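Glucokinase (Enterococcus faecalis, PDB 2QM1) probably phosphorylates glucose with ATP, as a zinc-containing bacterial glucokinase of the ROK family within the actin-like ATPase clan. Local coordinates at residues I35-L40 with K44-S49; T194-V199 with V223-V228; A121-R126 with A315-L320; S53-I58 with S106-P111. One frame throughout, in Å; residues are numbered along the deposited sequence.

Interaction 1 (I35-L40 with K44-S49); sequences IETNIL and KHIVPS
Lys-44 meets the loop after strand 29-36 through its backbone, its N lying 4.1 Å from Leu-40 O, while its CG sits over the centre of the His-45 ring. At His-45 the contact becomes one of flat groups. The Asn-38 amide lies alongside the imidazole, the two planes only 9° apart and both groups pointing the same way, and Asn-38 ND2 approaches His-45 CB at 3.6 Å. The same amide closes an Asx turn, since Asn-38 OD1 accepts from Leu-40 N from above its carbonyl plane; His-45 NE2 is hydrogen-bonded to Glu-41 OE1. A water links the backbones here, accepting from His-45 N and donating to the carbonyls of Asn-38 and Leu-40.

Ile-46 makes the tightest approach, its CG1 only 3.1 Å from Asn-38 O. Beyond that carbonyl, its CD1 comes within 4.0 Å of Thr-37 CG2, the two side chains crossing obliquely. At Ser-49 the hydroxyl stands between the backbone N and the carbonyl carbon (chi1 73°), a rotation that turns OG back to donate to Ile-46 O at 2.6 Å, on a lone pair. A second water donates a hydrogen bond to Ser-49 OG at 2.9 Å and ties it to Glu-36 O and Asn-38 N. Ile-35 CD1 packs against this same hydroxyl oxygen at 3.8 Å.

The connection from strand 29-36, outermost in its sheet within the chain, to helix 46-60 thus lies beside strand 17-24, where Ile-35 and Ser-49 touch Ile-18, and Ile-46 reaches Leu-13 of strand 7-13.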
# COMPACT_ATOMS: atom_id res chain seq x y z
N ILE B 35 -23.70 -20.30 -13.87
CA ILE B 35 -23.80 -20.57 -15.31
C ILE B 35 -22.40 -20.44 -15.92
O ILE B 35 -21.48 -19.90 -15.27
CB ILE B 35 -24.74 -19.57 -16.06
CG1 ILE B 35 -24.10 -18.15 -16.08
CG2 ILE B 35 -26.18 -19.63 -15.47
CD1 ILE B 35 -25.00 -16.99 -16.37
N GLU B 36 -22.25 -20.91 -17.16
CA GLU B 36 -21.02 -20.70 -17.93
C GLU B 36 -20.88 -19.24 -18.31
O GLU B 36 -21.86 -18.53 -18.50
CB GLU B 36 -21.00 -21.53 -19.24
CG GLU B 36 -21.48 -22.97 -19.09
CD GLU B 36 -21.25 -23.83 -20.36
OE1 GLU B 36 -21.97 -23.63 -21.38
OE2 GLU B 36 -20.35 -24.72 -20.30
N THR B 37 -19.65 -18.81 -18.48
CA THR B 37 -19.38 -17.47 -18.95
C THR B 37 -19.27 -17.59 -20.48
O THR B 37 -18.36 -18.23 -20.96
CB THR B 37 -18.08 -16.94 -18.33
OG1 THR B 37 -18.07 -17.19 -16.91
CG2 THR B 37 -17.89 -15.42 -18.59
N ASN B 38 -20.22 -17.00 -21.21
CA ASN B 38 -20.17 -16.91 -22.68
C ASN B 38 -19.33 -15.72 -23.13
O ASN B 38 -19.79 -14.58 -23.06
CB ASN B 38 -21.59 -16.82 -23.26
CG ASN B 38 -21.62 -16.92 -24.79
OD1 ASN B 38 -20.62 -17.20 -25.42
ND2 ASN B 38 -22.77 -16.69 -25.37
N ILE B 39 -18.12 -15.98 -23.60
CA ILE B 39 -17.20 -14.92 -24.05
C ILE B 39 -17.23 -14.60 -25.58
O ILE B 39 -16.49 -13.71 -26.06
CB ILE B 39 -15.73 -15.13 -23.55
CG1 ILE B 39 -15.05 -16.31 -24.28
CG2 ILE B 39 -15.68 -15.31 -22.01
CD1 ILE B 39 -13.57 -16.11 -24.51
N LEU B 40 -18.10 -15.31 -26.30
CA LEU B 40 -18.23 -15.20 -27.75
C LEU B 40 -18.83 -13.86 -28.15
O LEU B 40 -19.65 -13.30 -27.42
CB LEU B 40 -19.12 -16.33 -28.28
CG LEU B 40 -18.61 -17.78 -28.32
CD1 LEU B 40 -19.80 -18.70 -28.48
CD2 LEU B 40 -17.60 -18.02 -29.43
N LYS B 44 -20.48 -9.78 -25.44
CA LYS B 44 -21.70 -8.96 -25.34
C LYS B 44 -22.84 -9.70 -24.69
O LYS B 44 -23.83 -9.08 -24.33
CB LYS B 44 -22.18 -8.53 -26.73
CG LYS B 44 -22.54 -9.69 -27.63
CD LYS B 44 -22.97 -9.20 -28.99
CE LYS B 44 -24.47 -9.03 -29.09
NZ LYS B 44 -24.88 -8.71 -30.53
N HIS B 45 -22.70 -11.02 -24.57
CA HIS B 45 -23.73 -11.89 -23.96
C HIS B 45 -23.60 -12.05 -22.43
O HIS B 45 -24.48 -12.60 -21.78
CB HIS B 45 -23.77 -13.28 -24.66
CG HIS B 45 -24.10 -13.21 -26.12
ND1 HIS B 45 -25.30 -12.73 -26.59
CD2 HIS B 45 -23.37 -13.52 -27.22
CE1 HIS B 45 -25.31 -12.76 -27.91
NE2 HIS B 45 -24.14 -13.22 -28.31
N ILE B 46 -22.50 -11.57 -21.85
CA ILE B 46 -22.21 -11.81 -20.42
C ILE B 46 -23.23 -11.08 -19.53
O ILE B 46 -24.01 -11.71 -18.80
CB ILE B 46 -20.75 -11.46 -20.10
CG1 ILE B 46 -19.83 -12.43 -20.84
CG2 ILE B 46 -20.42 -11.45 -18.55
CD1 ILE B 46 -18.34 -12.08 -20.71
N VAL B 47 -23.27 -9.76 -19.65
CA VAL B 47 -24.19 -8.98 -18.86
C VAL B 47 -25.64 -9.40 -19.10
O VAL B 47 -26.36 -9.57 -18.13
CB VAL B 47 -23.95 -7.46 -18.96
CG1 VAL B 47 -25.18 -6.67 -18.47
CG2 VAL B 47 -22.67 -7.09 -18.17
N PRO B 48 -26.08 -9.57 -20.38
CA PRO B 48 -27.45 -10.10 -20.52
C PRO B 48 -27.68 -11.48 -19.85
O PRO B 48 -28.78 -11.75 -19.36
CB PRO B 48 -27.62 -10.21 -22.03
CG PRO B 48 -26.63 -9.12 -22.58
CD PRO B 48 -25.47 -9.29 -21.69
N SER B 49 -26.68 -12.36 -19.88
CA SER B 49 -26.83 -13.66 -19.24
C SER B 49 -27.00 -13.53 -17.70
O SER B 49 -27.71 -14.32 -17.07
CB SER B 49 -25.69 -14.60 -19.59
OG SER B 49 -24.53 -14.22 -18.93
O HOH W 1 -22.63 -16.13 -19.88
O HOH W 2 -20.67 -13.07 -24.90

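Interaction 2 (T194-V199 with V223-V228); sequences TGVVRV and VSSKDV
The first turn of helix 225-233 docks on helix 193-203 within the helical part of the second lobe, with Val-196 as the main point of purchase. Val-196 and Val-228 reach toward each other tip to tip, their CG1 methyls 3.9 Å apart. The other branch of Val-196, CG2, touches Ser-225 OG at 3.4 Å. One valine thereby spans the start of the turn and its last residue: chi1 near 170° sends CG1 to Val-228 and leaves CG2, beside the backbone N, for the serine.

The helix that receives it is opened by an N-cap. Ser-224, at the capping position, donates from OG to Asp-227 OD1 at 2.6 Å, meeting the carboxylate on its anti side and 34° out of its plane. Ser-224 points away from helix 193-203, and the flank that meets Val-196 is made by Val-228 and the hydroxyl of Ser-225.

Just before the cap the chain is still extended, and there Val-197 CG2 lies against the backbone of Val-223, 3.2 Å from its O, a close methyl-to-carbonyl approach. Helix 237-261 forms a third wall: its Val-242 and Val-246 also pack on Val-196, and Val-199, nearly one turn further on, lies on Val-242 and Arg-245.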
# COMPACT_ATOMS: atom_id res chain seq x y z
N THR B 194 0.61 -22.07 -12.83
CA THR B 194 1.57 -22.13 -13.88
C THR B 194 2.98 -21.63 -13.50
O THR B 194 3.97 -22.12 -13.99
CB THR B 194 0.98 -21.30 -15.07
OG1 THR B 194 0.38 -22.18 -16.04
CG2 THR B 194 1.99 -20.38 -15.73
N GLY B 195 3.05 -20.63 -12.63
CA GLY B 195 4.34 -20.08 -12.18
C GLY B 195 5.15 -21.07 -11.36
O GLY B 195 6.35 -21.14 -11.49
N VAL B 196 4.49 -21.83 -10.52
CA VAL B 196 5.16 -22.83 -9.68
C VAL B 196 5.86 -23.91 -10.52
O VAL B 196 7.00 -24.29 -10.26
CB VAL B 196 4.18 -23.48 -8.70
CG1 VAL B 196 4.85 -24.72 -7.98
CG2 VAL B 196 3.64 -22.48 -7.67
N VAL B 197 5.14 -24.40 -11.53
CA VAL B 197 5.65 -25.30 -12.55
C VAL B 197 6.82 -24.65 -13.25
O VAL B 197 7.88 -25.25 -13.42
CB VAL B 197 4.50 -25.66 -13.56
CG1 VAL B 197 5.04 -26.26 -14.95
CG2 VAL B 197 3.47 -26.56 -12.90
N ARG B 198 6.66 -23.40 -13.67
CA ARG B 198 7.77 -22.75 -14.34
C ARG B 198 8.99 -22.67 -13.42
O ARG B 198 10.09 -22.92 -13.84
CB ARG B 198 7.36 -21.37 -14.85
CG ARG B 198 8.30 -20.73 -15.84
CD ARG B 198 7.52 -19.68 -16.64
NE ARG B 198 6.57 -19.02 -15.75
CZ ARG B 198 5.27 -18.82 -15.98
NH1 ARG B 198 4.68 -19.16 -17.13
NH2 ARG B 198 4.57 -18.23 -15.04
N VAL B 199 8.79 -22.38 -12.14
CA VAL B 199 9.93 -22.31 -11.22
C VAL B 199 10.54 -23.71 -11.12
O VAL B 199 11.75 -23.87 -10.96
CB VAL B 199 9.49 -21.84 -9.80
CG1 VAL B 199 10.50 -22.25 -8.74
CG2 VAL B 199 9.24 -20.30 -9.77
N VAL B 223 1.72 -30.23 -13.31
CA VAL B 223 1.39 -30.65 -11.96
C VAL B 223 0.84 -29.49 -11.18
O VAL B 223 1.37 -28.39 -11.25
CB VAL B 223 2.63 -31.23 -11.24
CG1 VAL B 223 2.20 -31.84 -9.92
CG2 VAL B 223 3.27 -32.29 -12.12
N SER B 224 -0.24 -29.74 -10.44
CA SER B 224 -0.85 -28.67 -9.66
C SER B 224 0.10 -28.18 -8.55
O SER B 224 1.03 -28.89 -8.16
CB SER B 224 -2.17 -29.15 -9.06
OG SER B 224 -1.91 -30.03 -7.99
N SER B 225 -0.12 -26.96 -8.07
CA SER B 225 0.64 -26.41 -6.93
C SER B 225 0.42 -27.26 -5.68
O SER B 225 1.36 -27.49 -4.92
CB SER B 225 0.22 -24.96 -6.65
OG SER B 225 0.68 -24.09 -7.66
N LYS B 226 -0.82 -27.70 -5.50
CA LYS B 226 -1.23 -28.61 -4.42
C LYS B 226 -0.35 -29.86 -4.37
O LYS B 226 0.25 -30.17 -3.34
CB LYS B 226 -2.70 -29.01 -4.60
CG LYS B 226 -3.68 -27.83 -4.60
CD LYS B 226 -5.12 -28.26 -4.90
CE LYS B 226 -6.02 -27.04 -5.16
NZ LYS B 226 -7.41 -27.23 -4.66
N ASP B 227 -0.26 -30.56 -5.51
CA ASP B 227 0.61 -31.75 -5.65
C ASP B 227 2.08 -31.43 -5.36
O ASP B 227 2.76 -32.23 -4.74
CB ASP B 227 0.52 -32.43 -7.04
CG ASP B 227 -0.80 -33.14 -7.28
OD1 ASP B 227 -1.87 -32.49 -7.18
OD2 ASP B 227 -0.78 -34.35 -7.62
N VAL B 228 2.55 -30.26 -5.81
CA VAL B 228 3.94 -29.81 -5.59
C VAL B 228 4.23 -29.66 -4.11
O VAL B 228 5.23 -30.16 -3.62
CB VAL B 228 4.25 -28.48 -6.34
CG1 VAL B 228 5.53 -27.86 -5.84
CG2 VAL B 228 4.30 -28.73 -7.86

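Interaction 3 (A121-R126 with A315-L320)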
# COMPACT_ATOMS: atom_id res chain seq x y z
N ALA B 121 -13.43 -10.48 -3.19
CA ALA B 121 -12.98 -11.62 -2.40
C ALA B 121 -12.29 -11.20 -1.09
O ALA B 121 -12.56 -11.75 -0.03
CB ALA B 121 -12.07 -12.54 -3.25
N ALA B 122 -11.44 -10.17 -1.17
CA ALA B 122 -10.85 -9.54 -0.03
C ALA B 122 -11.90 -9.06 0.97
O ALA B 122 -11.74 -9.27 2.17
CB ALA B 122 -9.94 -8.33 -0.50
N LEU B 123 -12.96 -8.41 0.48
CA LEU B 123 -14.02 -7.95 1.36
C LEU B 123 -14.70 -9.14 2.03
O LEU B 123 -15.17 -9.04 3.17
CB LEU B 123 -15.11 -7.21 0.56
CG LEU B 123 -14.81 -5.85 -0.07
CD1 LEU B 123 -15.95 -5.32 -0.99
CD2 LEU B 123 -14.49 -4.84 1.00
N GLY B 124 -14.86 -10.22 1.27
CA GLY B 124 -15.51 -11.45 1.79
C GLY B 124 -14.67 -12.05 2.91
O GLY B 124 -15.20 -12.47 3.97
N GLU B 125 -13.37 -12.15 2.69
CA GLU B 125 -12.51 -12.73 3.76
C GLU B 125 -12.42 -11.79 4.97
O GLU B 125 -12.48 -12.20 6.11
CB GLU B 125 -11.13 -13.17 3.23
CG GLU B 125 -11.25 -14.38 2.31
CD GLU B 125 -11.34 -15.71 3.07
OE1 GLU B 125 -11.15 -15.72 4.33
OE2 GLU B 125 -11.56 -16.73 2.40
N ARG B 126 -12.37 -10.49 4.73
CA ARG B 126 -12.46 -9.58 5.87
C ARG B 126 -13.76 -9.74 6.70
O ARG B 126 -13.72 -9.76 7.93
CB ARG B 126 -12.25 -8.15 5.41
CG ARG B 126 -12.37 -7.14 6.51
CD ARG B 126 -12.11 -5.78 5.95
NE ARG B 126 -12.42 -4.76 6.92
CZ ARG B 126 -13.39 -3.87 6.73
NH1 ARG B 126 -14.13 -3.88 5.59
NH2 ARG B 126 -13.62 -2.97 7.65
N ALA B 315 -18.82 -9.72 -2.68
CA ALA B 315 -19.63 -9.00 -3.67
C ALA B 315 -20.93 -8.55 -3.05
O ALA B 315 -21.31 -7.39 -3.14
CB ALA B 315 -19.90 -9.83 -4.86
N ALA B 316 -21.61 -9.51 -2.42
CA ALA B 316 -22.77 -9.23 -1.64
C ALA B 316 -22.58 -8.04 -0.69
O ALA B 316 -23.48 -7.21 -0.60
CB ALA B 316 -23.21 -10.46 -0.88
N SER B 317 -21.45 -7.99 0.04
CA SER B 317 -21.21 -6.88 1.01
C SER B 317 -21.25 -5.47 0.40
O SER B 317 -21.61 -4.52 1.06
CB SER B 317 -19.88 -7.06 1.77
OG SER B 317 -18.81 -6.85 0.88
N LEU B 318 -20.86 -5.33 -0.85
CA LEU B 318 -20.99 -4.04 -1.53
C LEU B 318 -22.45 -3.60 -1.56
O LEU B 318 -22.73 -2.44 -1.65
CB LEU B 318 -20.53 -4.18 -2.98
CG LEU B 318 -19.09 -4.46 -3.39
CD1 LEU B 318 -19.03 -4.77 -4.93
CD2 LEU B 318 -18.25 -3.24 -3.02
N ALA B 319 -23.38 -4.54 -1.51
CA ALA B 319 -24.79 -4.16 -1.59
C ALA B 319 -25.26 -3.45 -0.32
O ALA B 319 -26.27 -2.72 -0.34
CB ALA B 319 -25.62 -5.35 -1.85
N LEU B 320 -24.52 -3.63 0.78
CA LEU B 320 -24.92 -3.03 2.06
C LEU B 320 -24.90 -1.50 2.10
O LEU B 320 -25.54 -0.88 2.98
CB LEU B 320 -24.07 -3.59 3.18
CG LEU B 320 -24.33 -5.07 3.52
CD1 LEU B 320 -23.15 -5.59 4.33
CD2 LEU B 320 -25.61 -5.23 4.33
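Ser-317 OG is the polar atom at the centre of this contact: it is hydrogen-bonded back to Gly-314 O within its own helix while two carbons of Leu-123 rest against it. With chi1 at 70° the oxygen stays folded over the helix backbone, where the hydroxyl has its partner in Gly-314 O, and Leu-123 meets the oxygen through carbon. Leu-123 CB and Leu-123 CD1 are each 3.7 Å from Ser-317 OG, one leucine side chain touching the oxygen at its root and at one of its methyls.

The same methyl makes the apolar half of the contact. Leu-123 CD1 lies 3.7 Å from Leu-318 CD2 and 4.0 Å from Leu-318 CG, and the two leucines cross at about a right angle, Leu-123 CD1 meeting the CG-CD2 end of Leu-318. Leu-123 therefore touches two successive residues of segment 315-320. The magnesium ion is about 10 Å from the Leu-123 side chain, and its ligand Asn-119 is one turn earlier in the same helix; the contact itself takes no part in the metal site.

Helix 117-128 adds Val-120, against Ala-315 and Leu-318, and Trp-127, against Ser-317. On its other flank it lies on Phe-139 of strand 137-142, whereas helix 310-318 rests through Ala-316 on Ile-8 of strand 7-13; the pair thus connects the two large sheets, one helix packing on each.

Interaction 4 (S53-I58 with S106-P111)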
# COMPACT_ATOMS: atom_id res chain seq x y z
N SER B 53 -30.24 -14.63 -15.71
CA SER B 53 -30.14 -15.64 -14.66
C SER B 53 -30.82 -15.14 -13.36
O SER B 53 -31.48 -15.90 -12.66
CB SER B 53 -28.68 -16.00 -14.43
OG SER B 53 -28.52 -16.91 -13.35
N ILE B 54 -30.66 -13.86 -13.03
CA ILE B 54 -31.32 -13.29 -11.87
C ILE B 54 -32.83 -13.12 -12.07
O ILE B 54 -33.62 -13.45 -11.20
CB ILE B 54 -30.65 -11.97 -11.44
CG1 ILE B 54 -29.30 -12.26 -10.78
CG2 ILE B 54 -31.59 -11.13 -10.52
CD1 ILE B 54 -28.44 -11.06 -10.71
N ARG B 55 -33.24 -12.64 -13.22
CA ARG B 55 -34.66 -12.54 -13.47
C ARG B 55 -35.31 -13.93 -13.31
O ARG B 55 -36.36 -14.07 -12.68
CB ARG B 55 -34.92 -12.01 -14.88
CG ARG B 55 -34.68 -10.53 -15.04
CD ARG B 55 -34.95 -10.14 -16.47
NE ARG B 55 -34.80 -8.69 -16.72
CZ ARG B 55 -34.61 -8.16 -17.93
NH1 ARG B 55 -34.54 -8.94 -18.99
NH2 ARG B 55 -34.48 -6.84 -18.06
N HIS B 56 -34.67 -14.96 -13.90
CA HIS B 56 -35.25 -16.32 -13.91
C HIS B 56 -35.34 -16.95 -12.52
O HIS B 56 -36.25 -17.73 -12.27
CB HIS B 56 -34.46 -17.23 -14.86
CG HIS B 56 -35.07 -18.59 -15.06
ND1 HIS B 56 -36.12 -18.81 -15.91
CD2 HIS B 56 -34.76 -19.79 -14.50
CE1 HIS B 56 -36.43 -20.10 -15.89
NE2 HIS B 56 -35.62 -20.71 -15.04
N ARG B 57 -34.41 -16.60 -11.63
CA ARG B 57 -34.32 -17.19 -10.27
C ARG B 57 -35.43 -16.58 -9.44
O ARG B 57 -36.21 -17.26 -8.73
CB ARG B 57 -32.94 -16.88 -9.66
CG ARG B 57 -32.63 -17.59 -8.34
CD ARG B 57 -32.32 -19.05 -8.64
NE ARG B 57 -32.04 -19.77 -7.41
CZ ARG B 57 -31.40 -20.93 -7.35
NH1 ARG B 57 -31.03 -21.56 -8.48
NH2 ARG B 57 -31.22 -21.50 -6.15
N ILE B 58 -35.52 -15.26 -9.56
CA ILE B 58 -36.61 -14.53 -8.94
C ILE B 58 -37.98 -15.04 -9.39
O ILE B 58 -38.87 -15.23 -8.57
CB ILE B 58 -36.47 -13.03 -9.13
CG1 ILE B 58 -35.39 -12.54 -8.19
CG2 ILE B 58 -37.82 -12.32 -8.77
CD1 ILE B 58 -34.83 -11.17 -8.52
N SER B 106 -30.28 -0.79 -14.73
CA SER B 106 -31.41 -0.47 -15.63
C SER B 106 -32.38 -1.65 -15.83
O SER B 106 -33.60 -1.53 -15.65
CB SER B 106 -30.91 0.01 -16.97
OG SER B 106 -32.02 0.49 -17.73
N ALA B 107 -31.81 -2.80 -16.17
CA ALA B 107 -32.58 -4.01 -16.45
C ALA B 107 -33.31 -4.56 -15.22
O ALA B 107 -34.38 -5.13 -15.34
CB ALA B 107 -31.67 -5.09 -17.00
N LEU B 108 -32.71 -4.41 -14.05
CA LEU B 108 -33.15 -5.15 -12.87
C LEU B 108 -33.97 -4.29 -11.91
O LEU B 108 -34.84 -4.81 -11.21
CB LEU B 108 -31.95 -5.83 -12.19
CG LEU B 108 -31.79 -7.35 -12.29
CD1 LEU B 108 -32.65 -8.06 -13.40
CD2 LEU B 108 -30.31 -7.88 -12.27
N GLY B 109 -33.74 -2.98 -11.87
CA GLY B 109 -34.54 -2.12 -10.97
C GLY B 109 -34.21 -2.33 -9.49
O GLY B 109 -35.03 -2.03 -8.59
N ILE B 110 -33.02 -2.83 -9.24
CA ILE B 110 -32.52 -2.94 -7.88
C ILE B 110 -31.07 -2.44 -7.85
O ILE B 110 -30.29 -2.73 -8.76
CB ILE B 110 -32.71 -4.38 -7.29
CG1 ILE B 110 -31.39 -5.07 -7.00
CG2 ILE B 110 -33.64 -5.23 -8.13
CD1 ILE B 110 -31.14 -5.11 -5.58
N PRO B 111 -30.70 -1.70 -6.79
CA PRO B 111 -29.40 -0.99 -6.77
C PRO B 111 -28.21 -1.95 -6.92
O PRO B 111 -28.24 -3.07 -6.40
CB PRO B 111 -29.40 -0.25 -5.42
CG PRO B 111 -30.37 -0.96 -4.61
CD PRO B 111 -31.43 -1.51 -5.53
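Arg-55 leaves its helix with CG beside the backbone N (chi1 -76°) and then runs extended to NE, a course that carries it across Leu-108 and sets its guanidinium at the backbone of Ala-107. There NH2 donates to Ala-107 O over 3.2 Å, almost straight at 171°. The carbonyl oxygen lies in the guanidinium plane, at its edge, although the donor is tilted from the plane of the carbonyl. Ala-107 CB, 3.5 Å from the same NH2, flanks the bond. Because this carbonyl belongs to the last turn of helix 100-108, the positive charge is probably favoured by the helix end.

Beneath the bond the arginine stem is apolar: Arg-55 CG rests 3.6 Å from Leu-108 CD1. The leucine divides its methyls between two residues of helix 46-60, for its CD2 turns instead to Ile-54 CG2, 3.9 Å away, and the two side chains cross at about a right angle. Farther inward, Ile-54 lies on Phe-20 of strand 17-24 and Leu-108 on Ile-71 of strand 68-75. Such a pair of neighbouring helices covering one face of a mixed sheet of strand order 3-2-1-4-5 belongs to the ribonuclease H-like fold of actin-type ATPases.

Interactions 1 and 4 share helix 46-60 and touch, Ile-35 CG2 packing on Ser-53 OG; one fixes the start of the helix to the edge of the first sheet, the other joins its later turns to helix 100-108. Their chemistry follows their position: interaction 1, at the surface, adds two bridging waters to its side-chain packing, whereas partly buried interaction 4 combines a direct hydrogen bond from an arginine to a backbone carbonyl with apolar packing. Interaction 3, also a surface contact, joins segments 189 residues apart by a few leucine and serine atoms. Interaction 2, which falls within the loop closed by interaction 3, is the buried contact, largely valine, its centre about 40 Å from that of interaction 4.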